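Local coordinates for protein Esterase/lipase (Lactobacillus rhamnosus, PDB 4N5H) that probably hydrolyses carboxylic esters, and may also transfer acyl groups, as an esterase of the alpha/beta-hydrolase fold, at residues T265-L276 against W287-E296; L221-G229 against L252-V261. The protein carries 1 engineered substitution. All blocks are in the same frame, centred on the assembly; numbering follows the deposited sequence.

Contact 1 (T265-L276 against W287-E296); sequences TKLWPASAGPHL and WPESIETNLE. With IPA (isopropyl alcohol), chain B; IPA (isopropyl alcohol), chain D.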
loop_
_atom_site.group_PDB
_atom_site.type_symbol
_atom_site.label_atom_id
_atom_site.label_comp_id
_atom_site.label_asym_id
_atom_site.label_seq_id
_atom_site.Cartn_x
_atom_site.Cartn_y
_atom_site.Cartn_z
ATOM N N THR A 265 28.635 25.464 11.950
ATOM C CA THR A 265 28.713 24.041 11.789
ATOM C C THR A 265 27.783 23.349 12.728
ATOM O O THR A 265 27.457 23.856 13.794
ATOM C CB THR A 265 30.109 23.473 12.005
ATOM O OG1 THR A 265 30.479 23.706 13.406
ATOM C CG2 THR A 265 31.138 24.093 11.095
ATOM N N LYS A 266 27.407 22.141 12.339
ATOM C CA LYS A 266 26.720 21.167 13.222
ATOM C C LYS A 266 27.338 19.835 12.885
ATOM O O LYS A 266 26.809 19.080 12.089
ATOM C CB LYS A 266 25.202 21.163 13.075
ATOM C CG LYS A 266 24.473 20.147 13.958
ATOM C CD LYS A 266 24.127 20.643 15.264
ATOM C CE LYS A 266 23.155 19.724 16.018
ATOM N NZ LYS A 266 23.320 20.298 17.377
ATOM N N LEU A 267 28.504 19.556 13.458
ATOM C CA LEU A 267 29.285 18.337 13.147
ATOM C C LEU A 267 29.256 17.458 14.361
ATOM O O LEU A 267 29.749 17.858 15.445
ATOM C CB LEU A 267 30.723 18.733 12.828
ATOM C CG LEU A 267 30.871 19.454 11.486
ATOM C CD1 LEU A 267 32.202 20.184 11.437
ATOM C CD2 LEU A 267 30.729 18.500 10.320
ATOM N N TRP A 268 28.678 16.291 14.230
ATOM C CA TRP A 268 28.516 15.417 15.342
ATOM C C TRP A 268 29.858 14.698 15.645
ATOM O O TRP A 268 30.492 14.105 14.739
ATOM C CB TRP A 268 27.378 14.422 15.003
ATOM C CG TRP A 268 26.022 15.063 15.002
ATOM C CD1 TRP A 268 25.406 15.760 13.974
ATOM C CD2 TRP A 268 25.113 15.114 16.126
ATOM N NE1 TRP A 268 24.179 16.170 14.382
ATOM C CE2 TRP A 268 23.961 15.791 15.676
ATOM C CE3 TRP A 268 25.150 14.604 17.436
ATOM C CZ2 TRP A 268 22.881 16.029 16.488
ATOM C CZ3 TRP A 268 24.054 14.847 18.256
ATOM C CH2 TRP A 268 22.947 15.516 17.783
ATOM N N PRO A 269 30.191 14.580 16.936
ATOM C CA PRO A 269 31.388 13.790 17.294
ATOM C C PRO A 269 31.173 12.290 17.200
ATOM O O PRO A 269 30.044 11.780 17.351
ATOM C CB PRO A 269 31.624 14.213 18.746
ATOM C CG PRO A 269 30.313 14.498 19.278
ATOM C CD PRO A 269 29.482 15.108 18.129
ATOM N N ALA A 270 32.245 11.549 17.072
ATOM C CA ALA A 270 32.167 10.098 17.017
ATOM C C ALA A 270 31.489 9.501 18.229
ATOM O O ALA A 270 30.783 8.516 18.123
ATOM C CB ALA A 270 33.539 9.463 16.796
ATOM N N SER A 271 31.664 10.155 19.363
ATOM C CA SER A 271 31.059 9.725 20.620
ATOM C C SER A 271 29.548 9.754 20.597
ATOM O O SER A 271 28.896 9.051 21.405
ATOM C CB SER A 271 31.616 10.605 21.775
ATOM O OG SER A 271 31.267 11.949 21.618
ATOM N N ALA A 272 28.946 10.553 19.701
ATOM C CA ALA A 272 27.487 10.586 19.559
ATOM C C ALA A 272 26.914 9.382 18.788
ATOM O O ALA A 272 25.680 9.170 18.706
ATOM C CB ALA A 272 27.021 11.852 18.847
ATOM N N GLY A 273 27.752 8.500 18.320
ATOM C CA GLY A 273 27.320 7.187 17.969
ATOM C C GLY A 273 27.551 6.770 16.489
ATOM O O GLY A 273 27.596 7.597 15.592
ATOM N N PRO A 274 27.569 5.469 16.235
ATOM C CA PRO A 274 27.824 4.964 14.944
ATOM C C PRO A 274 26.648 5.104 13.961
ATOM O O PRO A 274 26.799 4.906 12.733
ATOM C CB PRO A 274 28.088 3.499 15.238
ATOM C CG PRO A 274 27.251 3.176 16.387
ATOM C CD PRO A 274 27.388 4.384 17.230
ATOM N N HIS A 275 25.447 5.326 14.527
ATOM C CA HIS A 275 24.284 5.497 13.696
ATOM C C HIS A 275 24.265 6.828 12.945
ATOM O O HIS A 275 23.502 6.970 11.965
ATOM C CB HIS A 275 23.013 5.343 14.555
ATOM C CG HIS A 275 22.969 6.256 15.726
ATOM N ND1 HIS A 275 23.853 6.149 16.795
ATOM C CD2 HIS A 275 22.174 7.310 16.013
ATOM C CE1 HIS A 275 23.555 7.056 17.698
ATOM N NE2 HIS A 275 22.537 7.765 17.252
ATOM N N LEU A 276 25.100 7.797 13.364
ATOM C CA LEU A 276 25.094 9.153 12.749
ATOM C C LEU A 276 26.009 9.090 11.539
ATOM O O LEU A 276 27.062 9.744 11.431
ATOM C CB LEU A 276 25.562 10.143 13.794
ATOM C CG LEU A 276 24.661 10.192 14.986
ATOM C CD1 LEU A 276 25.145 11.314 15.860
ATOM C CD2 LEU A 276 23.186 10.351 14.652
ATOM N N TRP A 287 14.571 10.485 13.664
ATOM C CA TRP A 287 15.416 10.238 14.796
ATOM C C TRP A 287 15.589 11.571 15.582
ATOM O O TRP A 287 15.778 12.637 14.992
ATOM C CB TRP A 287 16.764 9.815 14.386
ATOM C CG TRP A 287 16.862 8.530 13.646
ATOM C CD1 TRP A 287 15.914 7.622 13.439
ATOM C CD2 TRP A 287 18.089 7.989 13.139
ATOM N NE1 TRP A 287 16.450 6.533 12.793
ATOM C CE2 TRP A 287 17.783 6.738 12.578
ATOM C CE3 TRP A 287 19.425 8.468 13.100
ATOM C CZ2 TRP A 287 18.734 5.956 11.894
ATOM C CZ3 TRP A 287 20.405 7.666 12.463
ATOM C CH2 TRP A 287 20.057 6.420 11.892
ATOM N N PRO A 288 15.734 11.497 16.931
ATOM C CA PRO A 288 16.014 12.719 17.741
ATOM C C PRO A 288 17.199 13.559 17.273
ATOM O O PRO A 288 17.098 14.782 17.186
ATOM C CB PRO A 288 16.297 12.124 19.141
ATOM C CG PRO A 288 15.540 10.835 19.165
ATOM C CD PRO A 288 15.426 10.319 17.774
ATOM N N GLU A 289 18.297 12.951 16.863
ATOM C CA GLU A 289 19.435 13.746 16.365
ATOM C C GLU A 289 19.182 14.432 15.043
ATOM O O GLU A 289 19.711 15.491 14.732
ATOM C CB GLU A 289 20.680 12.890 16.234
ATOM C CG GLU A 289 21.253 12.231 17.514
ATOM C CD GLU A 289 20.705 10.850 17.760
ATOM O OE1 GLU A 289 19.585 10.486 17.298
ATOM O OE2 GLU A 289 21.457 10.112 18.425
ATOM N N SER A 290 18.322 13.830 14.238
ATOM C CA SER A 290 17.919 14.378 12.973
ATOM C C SER A 290 17.007 15.583 13.198
ATOM O O SER A 290 17.197 16.652 12.598
ATOM C CB SER A 290 17.210 13.331 12.141
ATOM O OG SER A 290 18.068 12.221 11.860
ATOM N N ILE A 291 16.017 15.419 14.063
ATOM C CA ILE A 291 15.177 16.538 14.446
ATOM C C ILE A 291 16.025 17.675 15.006
ATOM O O ILE A 291 15.864 18.856 14.595
ATOM C CB ILE A 291 14.122 16.067 15.498
ATOM C CG1 ILE A 291 13.156 15.046 15.023
ATOM C CG2 ILE A 291 13.425 17.282 16.107
ATOM C CD1 ILE A 291 12.101 15.559 14.118
ATOM N N GLU A 292 17.011 17.382 15.890
ATOM C CA GLU A 292 17.814 18.437 16.456
ATOM C C GLU A 292 18.605 19.149 15.365
ATOM O O GLU A 292 18.636 20.383 15.347
ATOM C CB GLU A 292 18.763 17.848 17.512
ATOM C CG GLU A 292 19.687 18.908 18.093
ATOM C CD GLU A 292 20.673 18.335 19.104
ATOM O OE1 GLU A 292 20.260 17.468 19.917
ATOM O OE2 GLU A 292 21.819 18.770 19.109
ATOM N N THR A 293 19.200 18.372 14.462
ATOM C CA THR A 293 20.016 18.919 13.354
ATOM C C THR A 293 19.166 19.804 12.411
ATOM O O THR A 293 19.549 20.899 12.069
ATOM C CB THR A 293 20.674 17.762 12.618
ATOM O OG1 THR A 293 21.550 17.081 13.520
ATOM C CG2 THR A 293 21.435 18.251 11.447
ATOM N N ASN A 294 18.027 19.263 11.995
ATOM C CA ASN A 294 17.195 19.908 11.052
ATOM C C ASN A 294 16.555 21.177 11.600
ATOM O O ASN A 294 16.441 22.202 10.899
ATOM C CB ASN A 294 16.217 18.907 10.442
ATOM C CG ASN A 294 16.942 17.815 9.619
ATOM O OD1 ASN A 294 18.009 18.041 9.075
ATOM N ND2 ASN A 294 16.294 16.657 9.519
ATOM N N LEU A 295 16.084 21.089 12.855
ATOM C CA LEU A 295 15.573 22.328 13.531
ATOM C C LEU A 295 16.702 23.311 13.723
ATOM O O LEU A 295 16.451 24.550 13.563
ATOM C CB LEU A 295 14.968 22.014 14.851
ATOM C CG LEU A 295 13.648 21.253 14.829
ATOM C CD1 LEU A 295 13.097 20.978 16.214
ATOM C CD2 LEU A 295 12.553 22.005 14.028
ATOM N N GLU A 296 17.929 22.869 14.039
ATOM C CA GLU A 296 19.007 23.820 14.205
ATOM C C GLU A 296 19.297 24.573 12.909
ATOM O O GLU A 296 19.525 25.791 12.871
ATOM C CB GLU A 296 20.234 23.148 14.759
ATOM C CG GLU A 296 21.340 24.129 15.065
ATOM C CD GLU A 296 22.373 23.546 16.069
ATOM O OE1 GLU A 296 21.996 22.697 16.919
ATOM O OE2 GLU A 296 23.567 23.944 15.933
HETATM C C1 IPA B . 26.214 18.024 19.875
HETATM C C2 IPA B . 26.577 18.601 18.473
HETATM C C3 IPA B . 26.198 17.740 17.365
HETATM O O2 IPA B . 25.847 19.726 18.053
HETATM C C1 IPA D . 21.580 14.586 21.301
HETATM C C2 IPA D . 20.183 14.029 21.011
HETATM C C3 IPA D . 19.253 14.254 22.200
HETATM O O2 IPA D . 19.657 14.655 19.824
HETATM O O HOH W 1 24.976 25.230 14.197
HETATM O O HOH W 2 25.406 22.956 17.565
HETATM O O HOH W 3 23.750 10.839 19.769
#
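Lys266 and two glutamates of helix 288-311 form a salt-bridge network. With chi1 at 179°, Lys266 sends CG off opposite its own N, and a bend at chi2 carries the chain over to the helix. Its NZ lies 2.8 Å from Glu292 OE2, which offers its anti lone pair. Glu296 OE1 receives the same amine from above its carboxylate plane, so one ammonium group is shared by two acids one helical turn apart. NZ also donates to O2 of an isopropanol, probably from the crystallisation liquor.

Neutral hydrogen bonds lie further along the strand. Trp268 NE1 donates to Thr293 OG1 at 2.9 Å, with the oxygen close to the indole plane. Thr293 OG1 donates in turn to Glu289 O, 2.7 Å away. Glu289 O thus takes both OG1 and N of Thr293, from opposite faces of its carbonyl plane.

The arrangement joins the edge strand of the alpha/beta-hydrolase sheet, 263-268, and the loop after it to the last long helix. Strand and helix segments run nearly antiparallel, at 165°.

His275 NE2 gives Glu289 OE2 a straight bond of 2.8 Å. The oxygen lies in the imidazole plane, but the nitrogen stands above the carboxylate plane. Arg133 of the second subunit forms a salt bridge with the same OE2.

Packing completes the contact. Glu289 CB makes an off-centre CH-pi contact with the six-membered ring of Trp268. Leu276 CD2 meets Glu289 CB at 3.9 Å. The edge of the Trp287 ring abuts His275 O, while Trp287 NE1 bonds to Thr39 O of the second subunit.

Contact 2 (L221-G229 against L252-V261); sequences LNFSQVVKG and LLKVFDANHV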
loop_
_atom_site.group_PDB
_atom_site.type_symbol
_atom_site.label_atom_id
_atom_site.label_comp_id
_atom_site.label_asym_id
_atom_site.label_seq_id
_atom_site.Cartn_x
_atom_site.Cartn_y
_atom_site.Cartn_z
ATOM N N LEU A 221 35.221 22.308 -11.031
ATOM C CA LEU A 221 34.528 21.076 -10.509
ATOM C C LEU A 221 34.433 21.168 -8.964
ATOM O O LEU A 221 33.590 20.496 -8.407
ATOM C CB LEU A 221 35.330 19.806 -10.815
ATOM C CG LEU A 221 35.307 18.952 -12.018
ATOM C CD1 LEU A 221 35.696 17.572 -11.583
ATOM C CD2 LEU A 221 33.988 18.907 -12.700
ATOM N N ASN A 222 35.339 21.918 -8.322
ATOM C CA ASN A 222 35.506 21.926 -6.867
ATOM C C ASN A 222 35.069 23.240 -6.322
ATOM O O ASN A 222 35.267 24.310 -6.907
ATOM C CB ASN A 222 36.960 21.634 -6.501
ATOM C CG ASN A 222 37.426 20.286 -6.971
ATOM O OD1 ASN A 222 37.260 19.284 -6.296
ATOM N ND2 ASN A 222 37.996 20.243 -8.188
ATOM N N PHE A 223 34.434 23.240 -5.155
ATOM C CA PHE A 223 34.092 24.519 -4.511
ATOM C C PHE A 223 35.286 25.448 -4.393
ATOM O O PHE A 223 35.149 26.658 -4.532
ATOM C CB PHE A 223 33.446 24.249 -3.136
ATOM C CG PHE A 223 33.077 25.466 -2.400
ATOM C CD1 PHE A 223 31.916 26.114 -2.710
ATOM C CD2 PHE A 223 33.840 25.908 -1.341
ATOM C CE1 PHE A 223 31.529 27.271 -2.066
ATOM C CE2 PHE A 223 33.465 27.036 -0.651
ATOM C CZ PHE A 223 32.303 27.721 -1.029
ATOM N N SER A 224 36.448 24.907 -4.052
ATOM C CA SER A 224 37.640 25.704 -3.902
ATOM C C SER A 224 37.969 26.460 -5.209
ATOM O O SER A 224 38.710 27.428 -5.134
ATOM C CB SER A 224 38.812 24.821 -3.541
ATOM O OG SER A 224 39.063 23.754 -4.432
ATOM N N GLN A 225 37.485 25.959 -6.372
ATOM C CA GLN A 225 37.715 26.637 -7.673
ATOM C C GLN A 225 36.689 27.652 -7.987
ATOM O O GLN A 225 36.972 28.564 -8.738
ATOM C CB GLN A 225 37.778 25.636 -8.793
ATOM C CG GLN A 225 38.965 24.761 -8.769
ATOM C CD GLN A 225 38.825 23.523 -9.552
ATOM O OE1 GLN A 225 37.824 22.834 -9.560
ATOM N NE2 GLN A 225 39.935 23.161 -10.215
ATOM N N VAL A 226 35.446 27.553 -7.476
ATOM C CA VAL A 226 34.441 28.566 -7.766
ATOM C C VAL A 226 34.248 29.635 -6.690
ATOM O O VAL A 226 33.644 30.649 -6.945
ATOM C CB VAL A 226 33.074 27.860 -8.119
ATOM C CG1 VAL A 226 33.197 27.090 -9.429
ATOM C CG2 VAL A 226 32.664 26.895 -7.040
ATOM N N VAL A 227 34.838 29.439 -5.514
ATOM C CA VAL A 227 34.656 30.324 -4.379
ATOM C C VAL A 227 35.405 31.664 -4.515
ATOM O O VAL A 227 34.977 32.684 -3.950
ATOM C CB VAL A 227 35.080 29.611 -3.050
ATOM C CG1 VAL A 227 36.581 29.332 -3.013
ATOM C CG2 VAL A 227 34.692 30.418 -1.867
ATOM N N LYS A 228 36.453 31.643 -5.313
ATOM C CA LYS A 228 37.503 32.724 -5.313
ATOM C C LYS A 228 36.906 34.035 -5.700
ATOM O O LYS A 228 36.259 34.149 -6.759
ATOM C CB LYS A 228 38.618 32.366 -6.288
ATOM C CG LYS A 228 39.316 31.034 -5.970
ATOM C CD LYS A 228 40.389 30.637 -6.993
ATOM C CE LYS A 228 39.933 30.778 -8.481
ATOM N NZ LYS A 228 39.696 29.526 -9.319
ATOM N N GLY A 229 36.973 35.015 -4.808
ATOM C CA GLY A 229 36.729 36.399 -5.168
ATOM C C GLY A 229 35.314 36.866 -4.988
ATOM O O GLY A 229 34.959 37.912 -5.460
ATOM N N LEU A 252 36.573 20.984 3.179
ATOM C CA LEU A 252 35.784 22.185 3.004
ATOM C C LEU A 252 35.965 23.250 4.051
ATOM O O LEU A 252 35.980 24.452 3.763
ATOM C CB LEU A 252 34.272 21.847 2.967
ATOM C CG LEU A 252 33.397 22.996 2.587
ATOM C CD1 LEU A 252 33.803 23.639 1.259
ATOM C CD2 LEU A 252 31.962 22.414 2.391
ATOM N N LEU A 253 36.148 22.851 5.318
ATOM C CA LEU A 253 36.368 23.858 6.303
ATOM C C LEU A 253 37.678 24.705 5.998
ATOM O O LEU A 253 37.716 25.891 6.210
ATOM C CB LEU A 253 36.491 23.238 7.675
ATOM C CG LEU A 253 35.221 22.685 8.313
ATOM C CD1 LEU A 253 35.644 21.882 9.547
ATOM C CD2 LEU A 253 34.309 23.810 8.634
ATOM N N LYS A 254 38.698 24.025 5.579
ATOM C CA LYS A 254 39.921 24.694 5.225
ATOM C C LYS A 254 39.701 25.668 4.075
ATOM O O LYS A 254 40.249 26.752 4.053
ATOM C CB LYS A 254 41.022 23.686 4.864
ATOM C CG LYS A 254 41.526 22.948 6.076
ATOM C CD LYS A 254 42.432 21.813 5.623
ATOM C CE LYS A 254 42.940 21.113 6.853
ATOM N NZ LYS A 254 43.207 19.726 6.425
ATOM N N VAL A 255 38.926 25.260 3.070
ATOM C CA VAL A 255 38.530 26.203 1.973
ATOM C C VAL A 255 37.734 27.380 2.465
ATOM O O VAL A 255 37.997 28.556 2.077
ATOM C CB VAL A 255 37.733 25.504 0.855
ATOM C CG1 VAL A 255 37.316 26.522 -0.196
ATOM C CG2 VAL A 255 38.532 24.343 0.312
ATOM N N PHE A 256 36.780 27.118 3.395
ATOM C CA PHE A 256 36.027 28.169 3.997
ATOM C C PHE A 256 36.963 29.185 4.706
ATOM O O PHE A 256 36.838 30.407 4.542
ATOM C CB PHE A 256 35.062 27.644 5.016
ATOM C CG PHE A 256 33.765 26.973 4.456
ATOM C CD1 PHE A 256 33.317 27.116 3.136
ATOM C CD2 PHE A 256 32.910 26.338 5.378
ATOM C CE1 PHE A 256 32.103 26.542 2.750
ATOM C CE2 PHE A 256 31.685 25.811 4.978
ATOM C CZ PHE A 256 31.273 25.946 3.672
ATOM N N ASP A 257 37.898 28.656 5.489
ATOM C CA ASP A 257 38.760 29.533 6.293
ATOM C C ASP A 257 39.631 30.359 5.400
ATOM O O ASP A 257 39.747 31.555 5.614
ATOM C CB ASP A 257 39.541 28.692 7.303
ATOM C CG ASP A 257 38.657 28.160 8.456
ATOM O OD1 ASP A 257 37.581 28.756 8.746
ATOM O OD2 ASP A 257 39.144 27.234 9.107
ATOM N N ALA A 258 40.176 29.750 4.365
ATOM C CA ALA A 258 41.094 30.460 3.429
ATOM C C ALA A 258 40.430 31.542 2.619
ATOM O O ALA A 258 41.059 32.599 2.257
ATOM C CB ALA A 258 41.709 29.438 2.546
ATOM N N ASN A 259 39.106 31.405 2.389
ATOM C CA ASN A 259 38.375 32.325 1.600
ATOM C C ASN A 259 37.485 33.241 2.388
ATOM O O ASN A 259 36.685 34.015 1.868
ATOM C CB ASN A 259 37.616 31.593 0.515
ATOM C CG ASN A 259 38.499 31.046 -0.537
ATOM O OD1 ASN A 259 38.830 31.793 -1.454
ATOM N ND2 ASN A 259 38.891 29.775 -0.463
ATOM N N HIS A 260 37.618 33.225 3.703
ATOM C CA HIS A 260 36.807 34.097 4.589
ATOM C C HIS A 260 35.285 33.984 4.392
ATOM O O HIS A 260 34.525 34.934 4.467
ATOM C CB HIS A 260 37.204 35.589 4.488
ATOM C CG HIS A 260 38.680 35.771 4.565
ATOM N ND1 HIS A 260 39.387 35.500 5.715
ATOM C CD2 HIS A 260 39.601 36.034 3.607
ATOM C CE1 HIS A 260 40.677 35.645 5.480
ATOM N NE2 HIS A 260 40.828 35.993 4.217
ATOM N N VAL A 261 34.863 32.750 4.161
ATOM C CA VAL A 261 33.430 32.417 4.108
ATOM C C VAL A 261 32.839 32.525 5.482
ATOM O O VAL A 261 33.480 32.035 6.448
ATOM C CB VAL A 261 33.292 30.973 3.522
ATOM C CG1 VAL A 261 31.847 30.541 3.500
ATOM C CG2 VAL A 261 33.842 30.934 2.106
HETATM O O HOH W 4 40.047 28.354 -2.822
HETATM O O HOH W 5 38.071 34.161 -2.053
#
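Phe223 turns its ring against Leu252, Val255 and Phe256, joining the short helix 223-226 to helix 246-258 of the alpha/beta-hydrolase fold. Its CG stands anti to N (chi1 179°), which directs the ring at the longer helix. CD2 meets Leu252 CD1 at 3.5 Å and also touches Val255 CG1. The ring planes of Phe223 and Phe256 are 83° apart. Phe223 CE2 approaches the edge of the Phe256 ring, 3.7 Å from CE1.

Both methyls of Val255 pack on Ser224, CG1 nearest its CA and CG2 nearest its CB. The hydroxyl of Ser224 has its partner in Glu188.

Val227 and Asn259 come from opposite directions. Val227 CG1 packs on the amide, 3.5 Å from Asn259 ND2, and Val227 CG2 reaches Val261 CG2. A Schellman motif, with His260 as its C-prime residue, ends the helix here and brings Val261 round.

The amide of Asn259 is held at both ends. ND2 donates back to Val255 O at 3.0 Å. One water joins ND2 to Ser224 O, and another joins OD1 to Gly229 N. Putting an alanine at Asn259 would probably cost each water one of its partners, take the side-chain donor from Val255 O and open a gap beside Val227 CG1. The second water donates to Asn259 OD1 at 2.6 Å.

Contact 2 lies wholly earlier in the chain than contact 1, and their centres lie about 25 Å apart. A short turn, residues 259-262, connects helix 246-258 to strand 263-268, so the two contacts are linked through consecutive elements. They also touch: Leu253 CD2 of contact 2 packs on Thr265 CG2 of contact 1 at 4.0 Å, and Leu253 CD1 lies 4.3 Å from Leu267 CD1. Contact 1 borders the second subunit, whereas no other chain of the assembly touches contact 2. Ser146, His278 and Asp243 form a probable catalytic triad. His278 falls in the chain between the two segments of contact 1. The side chain of Leu276 in contact 1 approaches this triad, though not to contact distance.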